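Local coordinates for protein B-agarase (Agarivorans gilvus, PDB 5Z6P) that hydrolyses agarose, acting as a beta-agarase of glycoside hydrolase family 50, at residues F671-S676 with Q690-M695; E544-K549 with V584-L589; F449-W454 with N493-T498; N312-T317 with G392-F397. All coordinates share one frame; numbering follows the deposited sequence.

Interaction 1 (F671-S676 with Q690-M695)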
loop_
_atom_site.group_PDB
_atom_site.type_symbol
_atom_site.label_atom_id
_atom_site.label_comp_id
_atom_site.label_asym_id
_atom_site.label_seq_id
_atom_site.Cartn_x
_atom_site.Cartn_y
_atom_site.Cartn_z
ATOM N N PHE A 671 3.035 -3.499 8.377
ATOM C CA PHE A 671 3.564 -4.831 8.589
ATOM C C PHE A 671 2.445 -5.783 9.048
ATOM O O PHE A 671 1.707 -5.473 9.975
ATOM C CB PHE A 671 4.702 -4.772 9.617
ATOM C CG PHE A 671 5.845 -3.920 9.177
ATOM C CD1 PHE A 671 6.741 -4.383 8.238
ATOM C CD2 PHE A 671 6.002 -2.633 9.667
ATOM C CE1 PHE A 671 7.780 -3.586 7.822
ATOM C CE2 PHE A 671 7.043 -1.844 9.246
ATOM C CZ PHE A 671 7.928 -2.319 8.328
ATOM N N GLY A 672 2.311 -6.918 8.370
ATOM C CA GLY A 672 1.368 -7.937 8.778
ATOM C C GLY A 672 1.939 -9.330 8.999
ATOM O O GLY A 672 3.083 -9.619 8.647
ATOM N N ALA A 673 1.133 -10.201 9.598
ATOM C CA ALA A 673 1.548 -11.576 9.855
ATOM C C ALA A 673 0.358 -12.498 9.632
ATOM O O ALA A 673 -0.696 -12.053 9.185
ATOM C CB ALA A 673 2.104 -11.722 11.255
ATOM N N LEU A 674 0.531 -13.785 9.907
ATOM C CA LEU A 674 -0.546 -14.735 9.663
ATOM C C LEU A 674 -0.953 -15.465 10.934
ATOM O O LEU A 674 -1.766 -16.375 10.884
ATOM C CB LEU A 674 -0.141 -15.760 8.594
ATOM C CG LEU A 674 0.153 -15.263 7.176
ATOM C CD1 LEU A 674 0.687 -16.380 6.307
ATOM C CD2 LEU A 674 -1.083 -14.642 6.576
ATOM N N ASP A 675 -0.388 -15.074 12.072
ATOM C CA ASP A 675 -0.661 -15.792 13.304
ATOM C C ASP A 675 -1.903 -15.264 14.031
ATOM O O ASP A 675 -2.229 -15.737 15.108
ATOM C CB ASP A 675 0.574 -15.768 14.236
ATOM C CG ASP A 675 0.953 -14.363 14.696
ATOM O OD1 ASP A 675 0.616 -13.403 13.989
ATOM O OD2 ASP A 675 1.588 -14.217 15.772
ATOM N N SER A 676 -2.613 -14.304 13.453
ATOM C CA SER A 676 -3.903 -13.917 14.028
ATOM C C SER A 676 -5.036 -14.402 13.130
ATOM O O SER A 676 -6.126 -13.867 13.155
ATOM C CB SER A 676 -3.991 -12.403 14.263
ATOM O OG SER A 676 -3.885 -11.662 13.060
ATOM N N GLN A 690 4.614 -10.365 17.367
ATOM C CA GLN A 690 5.733 -9.728 18.044
ATOM C C GLN A 690 6.662 -9.069 17.026
ATOM O O GLN A 690 7.128 -7.958 17.239
ATOM C CB GLN A 690 6.501 -10.736 18.903
ATOM C CG GLN A 690 7.597 -10.114 19.735
ATOM C CD GLN A 690 8.480 -11.148 20.420
ATOM O OE1 GLN A 690 8.382 -12.335 20.150
ATOM N NE2 GLN A 690 9.346 -10.689 21.315
ATOM N N GLU A 691 6.917 -9.755 15.919
ATOM C CA GLU A 691 7.816 -9.221 14.918
ATOM C C GLU A 691 7.204 -8.034 14.155
ATOM O O GLU A 691 7.933 -7.195 13.633
ATOM C CB GLU A 691 8.252 -10.303 13.943
ATOM C CG GLU A 691 9.384 -9.803 13.036
ATOM C CD GLU A 691 10.071 -10.893 12.238
ATOM O OE1 GLU A 691 9.423 -11.554 11.393
ATOM O OE2 GLU A 691 11.278 -11.067 12.452
ATOM N N ARG A 692 5.877 -7.973 14.098
ATOM C CA ARG A 692 5.191 -6.842 13.489
ATOM C C ARG A 692 5.596 -5.539 14.167
ATOM O O ARG A 692 5.921 -4.551 13.508
ATOM C CB ARG A 692 3.677 -7.008 13.577
ATOM C CG ARG A 692 3.065 -8.008 12.603
ATOM C CD ARG A 692 1.528 -7.963 12.693
ATOM N NE ARG A 692 1.011 -6.681 12.213
ATOM C CZ ARG A 692 -0.087 -6.083 12.657
ATOM N NH1 ARG A 692 -0.820 -6.636 13.629
ATOM N NH2 ARG A 692 -0.448 -4.912 12.138
ATOM N N GLY A 693 5.535 -5.557 15.493
ATOM C CA GLY A 693 5.933 -4.440 16.313
ATOM C C GLY A 693 7.417 -4.129 16.131
ATOM O O GLY A 693 7.775 -2.976 15.973
ATOM N N GLN A 694 8.266 -5.151 16.127
ATOM C CA GLN A 694 9.702 -4.941 15.878
ATOM C C GLN A 694 9.928 -4.265 14.521
ATOM O O GLN A 694 10.724 -3.325 14.396
ATOM C CB GLN A 694 10.481 -6.263 15.931
ATOM C CG GLN A 694 10.679 -6.856 17.338
ATOM C CD GLN A 694 11.121 -8.324 17.309
ATOM O OE1 GLN A 694 10.888 -9.040 16.338
ATOM N NE2 GLN A 694 11.750 -8.775 18.385
ATOM N N MET A 695 9.227 -4.736 13.503
ATOM C CA MET A 695 9.446 -4.172 12.185
ATOM C C MET A 695 8.881 -2.760 12.100
ATOM O O MET A 695 9.431 -1.928 11.390
ATOM C CB MET A 695 8.856 -5.084 11.109
ATOM C CG MET A 695 9.608 -6.413 11.030
ATOM S SD MET A 695 8.993 -7.557 9.790
ATOM C CE MET A 695 9.623 -6.781 8.290
#
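M695 lies over one face of the F671 ring, with CB 3.6 Å from the ring centroid and only 12° off the normal, a CH-pi contact. The flat guanidinium of R692 meets the same residue differently: it turns its edge to the backbone carbonyl, with F671 O lying close to the guanidinium plane. R692 NE donates to F671 O over 2.6 Å at 154°, while NH2 adds a weak second bond to that oxygen. The donor NE stands above the carbonyl plane, not on a lone pair. A bend at chi3 (67°) swings the arginine's end round to this oxygen, and R692 CD passes 3.8 Å from A673 N; small A673 leaves room for the chain. The contact joins the loop that follows strand 664-668 to helix 689-704, a beta-loop-alpha step of the (beta/alpha)8-type barrel expected for this family. M695 is flexible enough to curl round the ring: CE reaches 3.7 Å from F671 CE1, and SD, 5.0 Å from the ring centroid and oblique to it, makes a Met-aromatic contact. On the backbone side, M695 O lies 3.2 Å from F671 CE2. R692 is an apt residue for a buried site rich in acceptors, for its NH2 also bonds G735 O and Y714 OH, NH1 bonds Q689 OE1, and Y744 forms a cation-pi contact with it.

Interaction 2 (E544-K549 with V584-L589)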
loop_
_atom_site.group_PDB
_atom_site.type_symbol
_atom_site.label_atom_id
_atom_site.label_comp_id
_atom_site.label_asym_id
_atom_site.label_seq_id
_atom_site.Cartn_x
_atom_site.Cartn_y
_atom_site.Cartn_z
ATOM N N GLU A 544 3.242 23.269 -28.129
ATOM C CA GLU A 544 3.844 24.584 -27.956
ATOM C C GLU A 544 5.197 24.449 -27.255
ATOM O O GLU A 544 6.119 25.214 -27.525
ATOM C CB GLU A 544 2.906 25.506 -27.181
ATOM C CG GLU A 544 3.491 26.871 -26.834
ATOM C CD GLU A 544 3.759 27.782 -28.044
ATOM O OE1 GLU A 544 3.168 27.580 -29.132
ATOM O OE2 GLU A 544 4.559 28.729 -27.887
ATOM N N LEU A 545 5.320 23.450 -26.380
ATOM C CA LEU A 545 6.591 23.178 -25.731
ATOM C C LEU A 545 7.654 22.738 -26.756
ATOM O O LEU A 545 8.763 23.248 -26.759
ATOM C CB LEU A 545 6.414 22.121 -24.630
ATOM C CG LEU A 545 7.595 21.870 -23.691
ATOM C CD1 LEU A 545 7.158 21.126 -22.447
ATOM C CD2 LEU A 545 8.780 21.115 -24.346
ATOM N N LEU A 546 7.321 21.772 -27.600
ATOM C CA LEU A 546 8.248 21.294 -28.605
ATOM C C LEU A 546 8.560 22.386 -29.642
ATOM O O LEU A 546 9.683 22.495 -30.111
ATOM C CB LEU A 546 7.690 20.042 -29.290
ATOM C CG LEU A 546 7.596 18.863 -28.305
ATOM C CD1 LEU A 546 6.668 17.749 -28.783
ATOM C CD2 LEU A 546 8.984 18.333 -27.962
ATOM N N LYS A 547 7.555 23.186 -29.985
ATOM C CA LYS A 547 7.730 24.264 -30.956
ATOM C C LYS A 547 8.684 25.326 -30.386
ATOM O O LYS A 547 9.491 25.891 -31.094
ATOM C CB LYS A 547 6.375 24.864 -31.315
ATOM C CG LYS A 547 6.358 25.807 -32.474
ATOM C CD LYS A 547 4.918 26.038 -32.900
ATOM C CE LYS A 547 4.514 27.483 -32.747
ATOM N NZ LYS A 547 5.028 28.342 -33.846
ATOM N N THR A 548 8.602 25.568 -29.088
ATOM C CA THR A 548 9.504 26.509 -28.439
ATOM C C THR A 548 10.942 25.970 -28.410
ATOM O O THR A 548 11.898 26.709 -28.630
ATOM C CB THR A 548 9.016 26.818 -27.010
ATOM O OG1 THR A 548 7.798 27.563 -27.092
ATOM C CG2 THR A 548 10.061 27.608 -26.226
ATOM N N LYS A 549 11.086 24.675 -28.155
ATOM C CA LYS A 549 12.398 24.054 -28.191
ATOM C C LYS A 549 12.999 23.947 -29.607
ATOM O O LYS A 549 14.166 24.257 -29.794
ATOM C CB LYS A 549 12.355 22.664 -27.575
ATOM C CG LYS A 549 13.661 21.929 -27.726
ATOM C CD LYS A 549 13.640 20.603 -27.020
ATOM C CE LYS A 549 15.023 20.027 -26.910
ATOM N NZ LYS A 549 14.947 18.700 -26.295
ATOM N N VAL A 584 13.412 10.883 -25.607
ATOM C CA VAL A 584 13.214 10.623 -24.178
ATOM C C VAL A 584 13.502 11.880 -23.356
ATOM O O VAL A 584 12.779 12.182 -22.420
ATOM C CB VAL A 584 14.078 9.440 -23.689
ATOM C CG1 VAL A 584 14.072 9.341 -22.174
ATOM C CG2 VAL A 584 13.556 8.128 -24.303
ATOM N N GLU A 585 14.537 12.633 -23.722
ATOM C CA GLU A 585 14.730 13.960 -23.132
ATOM C C GLU A 585 13.461 14.810 -23.271
ATOM O O GLU A 585 13.036 15.449 -22.325
ATOM C CB GLU A 585 15.916 14.687 -23.776
ATOM C CG GLU A 585 17.289 14.238 -23.279
ATOM C CD GLU A 585 18.406 14.553 -24.277
ATOM O OE1 GLU A 585 19.515 14.002 -24.128
ATOM O OE2 GLU A 585 18.175 15.340 -25.219
ATOM N N ASP A 586 12.854 14.786 -24.453
ATOM C CA ASP A 586 11.610 15.518 -24.697
ATOM C C ASP A 586 10.431 14.946 -23.885
ATOM O O ASP A 586 9.651 15.700 -23.341
ATOM C CB ASP A 586 11.285 15.531 -26.203
ATOM C CG ASP A 586 12.233 16.437 -26.997
ATOM O OD1 ASP A 586 12.747 17.391 -26.403
ATOM O OD2 ASP A 586 12.469 16.192 -28.193
ATOM N N TYR A 587 10.311 13.623 -23.794
ATOM C CA TYR A 587 9.260 13.032 -22.958
ATOM C C TYR A 587 9.367 13.552 -21.526
ATOM O O TYR A 587 8.363 13.861 -20.894
ATOM C CB TYR A 587 9.315 11.490 -22.949
ATOM C CG TYR A 587 9.199 10.817 -24.303
ATOM C CD1 TYR A 587 8.599 11.455 -25.379
ATOM C CD2 TYR A 587 9.687 9.527 -24.492
ATOM C CE1 TYR A 587 8.501 10.828 -26.624
ATOM C CE2 TYR A 587 9.603 8.904 -25.700
ATOM C CZ TYR A 587 9.014 9.549 -26.766
ATOM O OH TYR A 587 8.954 8.903 -27.962
ATOM N N ALA A 588 10.595 13.649 -21.024
ATOM C CA ALA A 588 10.841 14.177 -19.683
ATOM C C ALA A 588 10.341 15.621 -19.521
ATOM O O ALA A 588 9.675 15.942 -18.545
ATOM C CB ALA A 588 12.317 14.097 -19.353
ATOM N N LEU A 589 10.681 16.484 -20.471
ATOM C CA LEU A 589 10.188 17.860 -20.455
ATOM C C LEU A 589 8.652 17.897 -20.427
ATOM O O LEU A 589 8.052 18.644 -19.676
ATOM C CB LEU A 589 10.686 18.629 -21.682
ATOM C CG LEU A 589 12.186 18.882 -21.848
ATOM C CD1 LEU A 589 12.454 19.539 -23.196
ATOM C CD2 LEU A 589 12.724 19.743 -20.707
#
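K549 reaches across to D586 with its whole chain stretched out, NZ lying 2.6 Å from OD1 in a salt bridge that joins helix 537-550 to helix 581-609. Its CG is anti to the backbone N (chi1 174°) and every later torsion is likewise extended, which gives lysine the length to span segments whose axes approach no closer than 11.0 Å. The N-to-C directions of the two segments differ by 127°, so these two turns cross steeply, nearer antiparallel than parallel. NZ comes to the carboxylate on the syn side of OD1, somewhat out of its plane. Beside the bridge, L545 and L589 form an apolar contact, and L546 packs against D586. L545 also holds its CG anti to N (chi1 -170°), which sends the branch toward L589: CD1 touches L589 O at 3.8 Å, and CD2 lies 4.1 Å from L589 CB, the two side chains crossing nearly at right angles. L546 takes the other common conformation, with CG beside its backbone N, and brings CD2 to 3.9 Å from D586 CG. L589 in turn lays CD1 4.1 Å from K549 CD, so the aliphatic part of the lysine is packed as well as its charged end. On the carboxylate's other oxygen, OD2 bonds Y550 OH and W560 NE1. With a lysine on one oxygen and two neutral donors on the other, the buried D586 is probably held as a carboxylate anion, its rotation fixed by partners at both oxygens.

Interaction 3 (F449-W454 with N493-T498)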
loop_
_atom_site.group_PDB
_atom_site.type_symbol
_atom_site.label_atom_id
_atom_site.label_comp_id
_atom_site.label_asym_id
_atom_site.label_seq_id
_atom_site.Cartn_x
_atom_site.Cartn_y
_atom_site.Cartn_z
ATOM N N PHE A 449 -4.754 16.594 13.270
ATOM C CA PHE A 449 -5.200 15.642 12.266
ATOM C C PHE A 449 -4.773 16.100 10.863
ATOM O O PHE A 449 -4.419 17.256 10.671
ATOM C CB PHE A 449 -6.717 15.470 12.332
ATOM C CG PHE A 449 -7.473 16.711 11.960
ATOM C CD1 PHE A 449 -7.757 17.680 12.904
ATOM C CD2 PHE A 449 -7.893 16.917 10.657
ATOM C CE1 PHE A 449 -8.436 18.832 12.551
ATOM C CE2 PHE A 449 -8.554 18.063 10.307
ATOM C CZ PHE A 449 -8.823 19.023 11.249
ATOM N N PHE A 450 -4.801 15.182 9.904
ATOM C CA PHE A 450 -4.529 15.510 8.517
ATOM C C PHE A 450 -5.844 15.440 7.725
ATOM O O PHE A 450 -6.636 14.541 7.929
ATOM C CB PHE A 450 -3.479 14.564 7.939
ATOM C CG PHE A 450 -2.067 14.838 8.423
ATOM C CD1 PHE A 450 -1.680 14.563 9.730
ATOM C CD2 PHE A 450 -1.123 15.363 7.557
ATOM C CE1 PHE A 450 -0.375 14.825 10.151
ATOM C CE2 PHE A 450 0.186 15.623 7.973
ATOM C CZ PHE A 450 0.561 15.351 9.267
ATOM N N ALA A 451 -6.082 16.413 6.852
ATOM C CA ALA A 451 -7.302 16.453 6.040
ATOM C C ALA A 451 -7.012 15.935 4.627
ATOM O O ALA A 451 -5.858 15.889 4.205
ATOM C CB ALA A 451 -7.865 17.869 5.977
ATOM N N ASN A 452 -8.060 15.541 3.914
ATOM C CA ASN A 452 -7.923 14.996 2.571
ATOM C C ASN A 452 -9.105 15.375 1.687
ATOM O O ASN A 452 -10.219 15.562 2.173
ATOM C CB ASN A 452 -7.814 13.486 2.617
ATOM C CG ASN A 452 -9.156 12.825 2.861
ATOM O OD1 ASN A 452 -9.583 12.680 4.005
ATOM N ND2 ASN A 452 -9.840 12.459 1.789
ATOM N N GLY A 453 -8.849 15.462 0.390
ATOM C CA GLY A 453 -9.894 15.644 -0.583
ATOM C C GLY A 453 -9.516 14.916 -1.852
ATOM O O GLY A 453 -8.343 14.679 -2.107
ATOM N N TRP A 454 -10.522 14.554 -2.633
ATOM C CA TRP A 454 -10.350 13.969 -3.966
ATOM C C TRP A 454 -10.866 14.928 -5.016
ATOM O O TRP A 454 -11.950 15.468 -4.856
ATOM C CB TRP A 454 -11.130 12.668 -4.123
ATOM C CG TRP A 454 -10.839 11.593 -3.129
ATOM C CD1 TRP A 454 -11.511 11.341 -1.970
ATOM C CD2 TRP A 454 -9.823 10.603 -3.235
ATOM N NE1 TRP A 454 -10.966 10.243 -1.336
ATOM C CE2 TRP A 454 -9.923 9.777 -2.093
ATOM C CE3 TRP A 454 -8.848 10.318 -4.191
ATOM C CZ2 TRP A 454 -9.073 8.697 -1.881
ATOM C CZ3 TRP A 454 -7.998 9.243 -3.972
ATOM C CH2 TRP A 454 -8.119 8.449 -2.825
ATOM N N ASN A 493 -15.107 23.483 4.554
ATOM C CA ASN A 493 -16.326 23.263 5.313
ATOM C C ASN A 493 -16.124 22.200 6.412
ATOM O O ASN A 493 -16.757 22.251 7.463
ATOM C CB ASN A 493 -17.457 22.857 4.373
ATOM C CG ASN A 493 -18.821 23.018 5.002
ATOM O OD1 ASN A 493 -19.044 23.927 5.799
ATOM N ND2 ASN A 493 -19.748 22.145 4.636
ATOM N N GLU A 494 -15.226 21.254 6.167
ATOM C CA GLU A 494 -14.944 20.209 7.139
ATOM C C GLU A 494 -14.030 20.710 8.249
ATOM O O GLU A 494 -14.277 20.456 9.413
ATOM C CB GLU A 494 -14.298 18.992 6.468
ATOM C CG GLU A 494 -15.244 18.067 5.746
ATOM C CD GLU A 494 -14.502 17.114 4.810
ATOM O OE1 GLU A 494 -13.262 17.211 4.692
ATOM O OE2 GLU A 494 -15.153 16.277 4.179
ATOM N N ILE A 495 -12.965 21.417 7.896
ATOM C CA ILE A 495 -11.957 21.705 8.904
ATOM C C ILE A 495 -12.202 23.064 9.541
ATOM O O ILE A 495 -11.602 23.392 10.564
ATOM C CB ILE A 495 -10.507 21.626 8.322
ATOM C CG1 ILE A 495 -10.205 22.783 7.363
ATOM C CG2 ILE A 495 -10.235 20.235 7.707
ATOM C CD1 ILE A 495 -8.729 23.093 7.247
ATOM N N LYS A 496 -13.096 23.845 8.938
ATOM C CA LYS A 496 -13.465 25.155 9.465
ATOM C C LYS A 496 -12.252 25.984 9.912
ATOM O O LYS A 496 -12.260 26.555 11.000
ATOM C CB LYS A 496 -14.444 24.977 10.630
ATOM C CG LYS A 496 -15.729 24.262 10.217
ATOM C CD LYS A 496 -16.711 24.072 11.368
ATOM C CE LYS A 496 -17.986 23.350 10.909
ATOM N NZ LYS A 496 -17.687 22.000 10.334
ATOM N N ASP A 497 -11.210 26.001 9.081
ATOM C CA ASP A 497 -9.992 26.783 9.317
ATOM C C ASP A 497 -9.197 26.459 10.607
ATOM O O ASP A 497 -8.338 27.251 11.006
ATOM C CB ASP A 497 -10.338 28.286 9.318
ATOM C CG ASP A 497 -10.859 28.779 7.961
ATOM O OD1 ASP A 497 -11.413 27.974 7.201
ATOM O OD2 ASP A 497 -10.709 29.976 7.652
ATOM N N THR A 498 -9.451 25.311 11.243
ATOM C CA THR A 498 -8.831 25.026 12.546
ATOM C C THR A 498 -7.311 24.822 12.463
ATOM O O THR A 498 -6.806 24.155 11.576
ATOM C CB THR A 498 -9.470 23.777 13.249
ATOM O OG1 THR A 498 -8.933 23.651 14.572
ATOM C CG2 THR A 498 -9.205 22.488 12.490
HETATM O O HOH W 1 -11.035 16.135 4.975
#
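A water molecule gripped by both segments joins N452 to E494: it accepts from N452 N over 3.2 Å and donates to E494 OE1 over 2.5 Å. The carboxylate of E494 thus reaches the strand through a mediator, its OE1 remaining 4.3 Å from N452 O. Beside this polar link the contact is apolar. I495 CG2 is the shared methyl, 3.8 Å from A451 CB and in the plane of the F449 ring at its edge, near CE2. T498 CG2 meets the same ring further round its rim, 3.7 Å from CZ; both threonine and isoleucine suit the place because a branch at CB puts a methyl close to the backbone. F449 holds CG between its backbone N and carbonyl carbon (chi1 66°), which turns the ring toward these methyls. The chain reverses in a type I' turn from I495 to T498, closed by T498 N to I495 O, and K496 enters it with positive phi as the helix ends. In the fold, strand 449-453, helix 478-495 and strand 501-506 make a beta-alpha-beta crossover: the helix end rests on the first strand, which pairs in parallel with the second through F449 and A451, while Y442 stacks on F449.

Interaction 4 (N312-T317 with G392-F397)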
loop_
_atom_site.group_PDB
_atom_site.type_symbol
_atom_site.label_atom_id
_atom_site.label_comp_id
_atom_site.label_asym_id
_atom_site.label_seq_id
_atom_site.Cartn_x
_atom_site.Cartn_y
_atom_site.Cartn_z
ATOM N N ASN A 312 -14.242 1.542 5.719
ATOM C CA ASN A 312 -13.423 0.513 5.094
ATOM C C ASN A 312 -13.506 -0.851 5.809
ATOM O O ASN A 312 -12.804 -1.783 5.422
ATOM C CB ASN A 312 -11.943 0.958 5.012
ATOM C CG ASN A 312 -11.698 2.084 3.996
ATOM O OD1 ASN A 312 -12.394 3.088 3.975
ATOM N ND2 ASN A 312 -10.680 1.912 3.172
ATOM N N THR A 313 -14.375 -0.968 6.820
ATOM C CA THR A 313 -14.521 -2.196 7.613
ATOM C C THR A 313 -15.592 -3.196 7.089
ATOM O O THR A 313 -15.700 -4.319 7.564
ATOM C CB THR A 313 -14.854 -1.846 9.093
ATOM O OG1 THR A 313 -16.128 -1.188 9.179
ATOM C CG2 THR A 313 -13.792 -0.914 9.663
ATOM N N SER A 314 -16.371 -2.805 6.097
ATOM C CA SER A 314 -17.422 -3.691 5.619
ATOM C C SER A 314 -16.871 -4.814 4.741
ATOM O O SER A 314 -15.845 -4.668 4.093
ATOM C CB SER A 314 -18.485 -2.897 4.867
ATOM O OG SER A 314 -18.097 -2.678 3.529
ATOM N N THR A 315 -17.559 -5.947 4.767
ATOM C CA THR A 315 -17.187 -7.128 4.013
ATOM C C THR A 315 -18.441 -7.737 3.335
ATOM O O THR A 315 -19.559 -7.591 3.829
ATOM C CB THR A 315 -16.492 -8.158 4.944
ATOM O OG1 THR A 315 -15.899 -9.201 4.173
ATOM C CG2 THR A 315 -17.490 -8.756 5.953
ATOM N N ILE A 316 -18.256 -8.410 2.208
ATOM C CA ILE A 316 -19.371 -8.992 1.469
ATOM C C ILE A 316 -19.939 -10.222 2.197
ATOM O O ILE A 316 -19.192 -11.128 2.568
ATOM C CB ILE A 316 -18.940 -9.379 0.040
ATOM C CG1 ILE A 316 -18.693 -8.120 -0.796
ATOM C CG2 ILE A 316 -19.978 -10.275 -0.624
ATOM C CD1 ILE A 316 -19.953 -7.340 -1.146
ATOM N N THR A 317 -21.251 -10.257 2.409
ATOM C CA THR A 317 -21.855 -11.405 3.097
ATOM C C THR A 317 -22.144 -12.570 2.171
ATOM O O THR A 317 -22.339 -13.690 2.623
ATOM C CB THR A 317 -23.182 -11.046 3.803
ATOM O OG1 THR A 317 -24.141 -10.604 2.835
ATOM C CG2 THR A 317 -22.973 -9.977 4.857
ATOM N N GLY A 392 -23.758 -6.360 -3.725
ATOM C CA GLY A 392 -24.019 -7.290 -2.653
ATOM C C GLY A 392 -24.286 -6.654 -1.315
ATOM O O GLY A 392 -23.912 -5.526 -1.046
ATOM N N GLU A 393 -24.943 -7.412 -0.459
ATOM C CA GLU A 393 -25.075 -7.046 0.936
ATOM C C GLU A 393 -23.700 -7.056 1.586
ATOM O O GLU A 393 -22.868 -7.880 1.244
ATOM C CB GLU A 393 -26.015 -8.019 1.642
ATOM C CG GLU A 393 -26.162 -7.791 3.117
ATOM C CD GLU A 393 -26.976 -8.878 3.790
ATOM O OE1 GLU A 393 -26.383 -9.864 4.258
ATOM O OE2 GLU A 393 -28.211 -8.739 3.853
ATOM N N THR A 394 -23.464 -6.130 2.504
ATOM C CA THR A 394 -22.234 -6.131 3.275
ATOM C C THR A 394 -22.518 -6.131 4.760
ATOM O O THR A 394 -23.649 -5.889 5.196
ATOM C CB THR A 394 -21.345 -4.905 2.959
ATOM O OG1 THR A 394 -22.003 -3.706 3.383
ATOM C CG2 THR A 394 -21.034 -4.832 1.478
ATOM N N TYR A 395 -21.476 -6.392 5.538
ATOM C CA TYR A 395 -21.599 -6.290 6.967
ATOM C C TYR A 395 -20.288 -5.813 7.556
ATOM O O TYR A 395 -19.225 -6.171 7.077
ATOM C CB TYR A 395 -22.006 -7.631 7.574
ATOM C CG TYR A 395 -22.476 -7.499 8.999
ATOM C CD1 TYR A 395 -23.720 -6.952 9.290
ATOM C CD2 TYR A 395 -21.673 -7.895 10.060
ATOM C CE1 TYR A 395 -24.158 -6.826 10.597
ATOM C CE2 TYR A 395 -22.108 -7.770 11.369
ATOM C CZ TYR A 395 -23.348 -7.237 11.632
ATOM O OH TYR A 395 -23.779 -7.106 12.935
ATOM N N SER A 396 -20.380 -4.993 8.588
ATOM C CA SER A 396 -19.205 -4.585 9.346
ATOM C C SER A 396 -19.246 -5.209 10.734
ATOM O O SER A 396 -19.972 -4.751 11.605
ATOM C CB SER A 396 -19.122 -3.068 9.443
ATOM O OG SER A 396 -18.233 -2.672 10.465
ATOM N N PHE A 397 -18.480 -6.273 10.924
ATOM C CA PHE A 397 -18.290 -6.843 12.252
ATOM C C PHE A 397 -17.618 -5.838 13.202
ATOM O O PHE A 397 -17.882 -5.833 14.395
ATOM C CB PHE A 397 -17.472 -8.140 12.176
ATOM C CG PHE A 397 -18.209 -9.286 11.549
ATOM C CD1 PHE A 397 -19.027 -10.105 12.319
ATOM C CD2 PHE A 397 -18.105 -9.544 10.189
ATOM C CE1 PHE A 397 -19.728 -11.162 11.744
ATOM C CE2 PHE A 397 -18.791 -10.609 9.617
ATOM C CZ PHE A 397 -19.599 -11.414 10.397
HETATM O O HOH W 2 -16.157 -6.375 9.448
#
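T315 and Y395 form a hydrogen-bonded pair of an antiparallel ladder between strands 315-325 and 388-395, the latter being the middle strand of a three-stranded sheet. T315 N donates to Y395 O over 2.9 Å, and Y395 N returns a bond to T315 O over 2.8 Å, lying in the carbonyl plane. The next pair, I316 with T394, is non-hydrogen-bonded; beyond it T317 N gives E393 O a nearly straight bond of 173°. Side chains extend the ladder at both ends. T317 OG1 donates to E393 OE1 over 2.8 Å, on the anti side of the carboxylate, and the fully extended glutamate chain brings OE1 there. At the other end S396 OG gives its proton to T313 OG1 over 2.9 Å, and a water accepts a weak bond from F397 N while donating to T313 O. S396 suits its N-cap position, since its OG also accepts from A399 N of helix 397-406, and T313 OG1 is held further by L310 O. Outside the pair, T315 OG1 meets T723 OG1 and G724 O, S314 OG meets S726 OG, E393 OE2 meets Y370 OH, and Y395 OH meets L374 O. On the apolar side I316 CD1 lies 3.8 Å from T394 CG2, and because G392 has no side chain the same methyl comes to 4.3 Å from G392 CA.

Overall arrangement
From the N terminus the contacts come in the order 4, 3, 2, 1, each closed before the next opens, so none nests in or crosses another. Interaction 4 brings together segments with 74 residues between them, closing the long excursion that holds strand 378-384 and helix 353-361. Interaction 3 ties strand 449-453 to the end of helix 478-495, and interaction 2 joins two helices across 34 residues, about half of them helical. Interaction 1 closes the shortest loop, 13 residues, folding the segment after strand 664-668 back on helix 689-704. Interactions 3 and 4 come closest, nearest atoms about 9 Å apart, whereas interaction 2 lies about 48 and 49 Å, centre to centre, from interactions 1 and 4, across the chain's centre.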